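Long-range contact in uncharacterized sugar kinase PH1459 (Pyrococcus horikoshii, PDB 3GBU), which binds ATP and probably phosphorylates a sugar such as fructose, as a carbohydrate kinase of the PfkB family: residues L156-V161 and A186-A191. The protein carries 1 engineered substitution. Residues are numbered along the deposited sequence; the frame is centred on the assembly and turned at random.
Sequences LIAFDV and ADIVKA. With ATP (adenosine-5'-triphosphate), chain E.
Ala158, Phe159 and Asp160 pair in parallel register with Ile188, Val189 and Lys190, the axes of the two short strands coming within 4.6 Å at 10°. Phe159 N donates to Ile188 O, Lys190 N to Phe159 O, and Val161 N to Lys190 O. At the start of the ladder Ile157 O takes two donors, Ile188 N at 2.8 Å and Asp187 N on a more bent path. Asp187 also returns a bond through its side chain. Asp187 CG lies beside its own backbone N (chi1 -63°), and this lets Asp187 OD2 accept from Ile157 N at 2.8 Å through its anti lone pair. The Leu156 side chain crosses this carboxylate at about a right angle, Leu156 CD2 lying 3.9 Å from Asp187 CG.

On one face of the sheet Ala158 CB packs on Ile188 CB, and helix 245-259 covers both. On the face that carries Phe159 and Val189, Phe159 CB also meets Ala186 CB, just before the second strand, at 3.8 Å. The Phe159 side chain packs on helix 172-185. That helix is the connection of the beta-alpha-beta unit to which both strands belong, in the central sheet of the ribokinase-like fold.

Asp160 and Lys190 lie side by side and point the same way. The lysine chain is extended until its last torsion (chi4 -69°), where it bends. Lys190 NZ then forms a salt bridge with Asp160 OD2 at 3.0 Å, from above the carboxylate plane. Lys190 NZ also donates to ATP O1B at 2.7 Å. Asp160 OD1 is held by the backbone N of Asn162. A methionine in place of Lys190 would probably leave both Asp160 OD2 and the beta-phosphate oxygen without their shared cationic partner. The ammonium group thus bridges two acidic groups, and Asp160 is likely to steady it at the ATP phosphates.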
loop_
_atom_site.group_PDB
_atom_site.type_symbol
_atom_site.label_atom_id
_atom_site.label_comp_id
_atom_site.label_asym_id
_atom_site.label_seq_id
_atom_site.Cartn_x
_atom_site.Cartn_y
_atom_site.Cartn_z
ATOM N N LEU A 156 3.266 33.392 -9.935
ATOM C CA LEU A 156 4.448 33.270 -9.098
ATOM C C LEU A 156 4.619 31.774 -8.861
ATOM O O LEU A 156 3.635 31.047 -8.686
ATOM C CB LEU A 156 4.255 34.001 -7.768
ATOM C CG LEU A 156 4.187 35.526 -7.883
ATOM C CD1 LEU A 156 3.920 36.139 -6.517
ATOM C CD2 LEU A 156 5.499 36.057 -8.471
ATOM N N ILE A 157 5.863 31.312 -8.873
ATOM C CA ILE A 157 6.143 29.904 -8.675
ATOM C C ILE A 157 6.743 29.670 -7.292
ATOM O O ILE A 157 7.714 30.324 -6.919
ATOM C CB ILE A 157 7.127 29.396 -9.748
ATOM C CG1 ILE A 157 6.576 29.706 -11.148
ATOM C CG2 ILE A 157 7.392 27.910 -9.545
ATOM C CD1 ILE A 157 5.226 29.087 -11.447
ATOM N N ALA A 158 6.164 28.741 -6.533
ATOM C CA ALA A 158 6.667 28.439 -5.193
ATOM C C ALA A 158 7.143 26.990 -5.135
ATOM O O ALA A 158 6.442 26.080 -5.581
ATOM C CB ALA A 158 5.572 28.678 -4.145
ATOM N N PHE A 159 8.330 26.786 -4.575
ATOM C CA PHE A 159 8.907 25.456 -4.475
ATOM C C PHE A 159 9.449 25.130 -3.090
ATOM O O PHE A 159 10.297 25.844 -2.568
ATOM C CB PHE A 159 10.037 25.313 -5.510
ATOM C CG PHE A 159 10.630 23.929 -5.580
ATOM C CD1 PHE A 159 9.852 22.842 -5.979
ATOM C CD2 PHE A 159 11.966 23.712 -5.243
ATOM C CE1 PHE A 159 10.391 21.560 -6.044
ATOM C CE2 PHE A 159 12.515 22.441 -5.302
ATOM C CZ PHE A 159 11.727 21.356 -5.705
ATOM N N ASP A 160 8.942 24.055 -2.493
ATOM C CA ASP A 160 9.418 23.594 -1.191
ATOM C C ASP A 160 10.385 22.444 -1.504
ATOM O O ASP A 160 9.960 21.369 -1.921
ATOM C CB ASP A 160 8.259 23.061 -0.336
ATOM C CG ASP A 160 8.712 22.620 1.058
ATOM O OD1 ASP A 160 9.890 22.247 1.224
ATOM O OD2 ASP A 160 7.891 22.631 1.993
ATOM N N VAL A 161 11.679 22.661 -1.302
ATOM C CA VAL A 161 12.672 21.629 -1.600
ATOM C C VAL A 161 12.283 20.238 -1.090
ATOM O O VAL A 161 12.498 19.244 -1.792
ATOM C CB VAL A 161 14.062 22.033 -1.062
ATOM C CG1 VAL A 161 15.031 20.859 -1.138
ATOM C CG2 VAL A 161 14.595 23.191 -1.889
ATOM N N ALA A 186 11.693 28.854 -9.729
ATOM C CA ALA A 186 10.855 29.430 -8.684
ATOM C C ALA A 186 11.120 30.846 -8.209
ATOM O O ALA A 186 12.262 31.281 -8.041
ATOM C CB ALA A 186 10.848 28.496 -7.476
ATOM N N ASP A 187 10.030 31.560 -7.975
ATOM C CA ASP A 187 10.108 32.909 -7.452
ATOM C C ASP A 187 10.243 32.763 -5.935
ATOM O O ASP A 187 10.944 33.529 -5.275
ATOM C CB ASP A 187 8.819 33.656 -7.778
ATOM C CG ASP A 187 8.602 33.816 -9.267
ATOM O OD1 ASP A 187 9.283 34.675 -9.861
ATOM O OD2 ASP A 187 7.763 33.084 -9.837
ATOM N N ILE A 188 9.580 31.744 -5.397
ATOM C CA ILE A 188 9.574 31.493 -3.961
ATOM C C ILE A 188 10.108 30.107 -3.601
ATOM O O ILE A 188 9.569 29.095 -4.039
ATOM C CB ILE A 188 8.143 31.637 -3.423
ATOM C CG1 ILE A 188 7.633 33.046 -3.738
ATOM C CG2 ILE A 188 8.104 31.326 -1.933
ATOM C CD1 ILE A 188 6.135 33.136 -3.881
ATOM N N VAL A 189 11.169 30.066 -2.800
ATOM C CA VAL A 189 11.759 28.798 -2.398
ATOM C C VAL A 189 11.756 28.610 -0.878
ATOM O O VAL A 189 12.078 29.531 -0.132
ATOM C CB VAL A 189 13.230 28.669 -2.899
ATOM C CG1 VAL A 189 13.830 27.342 -2.428
ATOM C CG2 VAL A 189 13.275 28.770 -4.425
ATOM N N LYS A 190 11.382 27.414 -0.436
ATOM C CA LYS A 190 11.367 27.077 0.981
ATOM C C LYS A 190 12.310 25.896 1.189
ATOM O O LYS A 190 12.349 24.976 0.377
ATOM C CB LYS A 190 9.956 26.688 1.439
ATOM C CG LYS A 190 9.891 26.177 2.889
ATOM C CD LYS A 190 8.461 25.802 3.281
ATOM C CE LYS A 190 8.397 25.050 4.604
ATOM N NZ LYS A 190 8.984 23.680 4.547
ATOM N N ALA A 191 13.081 25.923 2.267
ATOM C CA ALA A 191 13.989 24.820 2.543
ATOM C C ALA A 191 14.518 24.886 3.958
ATOM O O ALA A 191 14.598 25.960 4.550
ATOM C CB ALA A 191 15.151 24.837 1.559
HETATM P PG ATP E . 10.280 19.190 7.273
HETATM O O1G ATP E . 11.638 18.572 7.442
HETATM O O2G ATP E . 9.624 18.775 5.971
HETATM O O3G ATP E . 9.392 18.952 8.492
HETATM P PB ATP E . 9.805 22.034 7.855
HETATM O O1B ATP E . 9.988 23.317 7.073
HETATM O O2B ATP E . 8.444 21.486 8.116
HETATM O O3B ATP E . 10.590 20.774 7.184
HETATM P PA ATP E . 9.860 22.591 10.715
HETATM O O1A ATP E . 8.601 21.776 10.946
HETATM O O2A ATP E . 10.936 22.541 11.752
HETATM O O3A ATP E . 10.556 22.228 9.275
HETATM O "O5'" ATP E . 9.480 24.133 10.439
HETATM C "C5'" ATP E . 8.138 24.593 10.254
HETATM C "C4'" ATP E . 8.013 25.920 11.006
HETATM O "O4'" ATP E . 7.092 25.688 12.080
HETATM C "C3'" ATP E . 9.285 26.394 11.713
HETATM O "O3'" ATP E . 10.104 27.212 10.906
HETATM C "C2'" ATP E . 8.772 27.100 12.924
HETATM O "O2'" ATP E . 8.528 28.491 12.699
HETATM C "C1'" ATP E . 7.503 26.363 13.269
HETATM N N9 ATP E . 7.852 25.423 14.389
HETATM C C8 ATP E . 8.301 24.137 14.334
HETATM N N7 ATP E . 8.506 23.624 15.578
HETATM C C5 ATP E . 8.185 24.586 16.458
HETATM C C6 ATP E . 8.156 24.747 17.933
HETATM N N6 ATP E . 8.526 23.736 18.732
HETATM N N1 ATP E . 7.745 25.951 18.453
HETATM C C2 ATP E . 7.361 27.003 17.670
HETATM N N3 ATP E . 7.363 26.926 16.320
HETATM C C4 ATP E . 7.751 25.771 15.673
#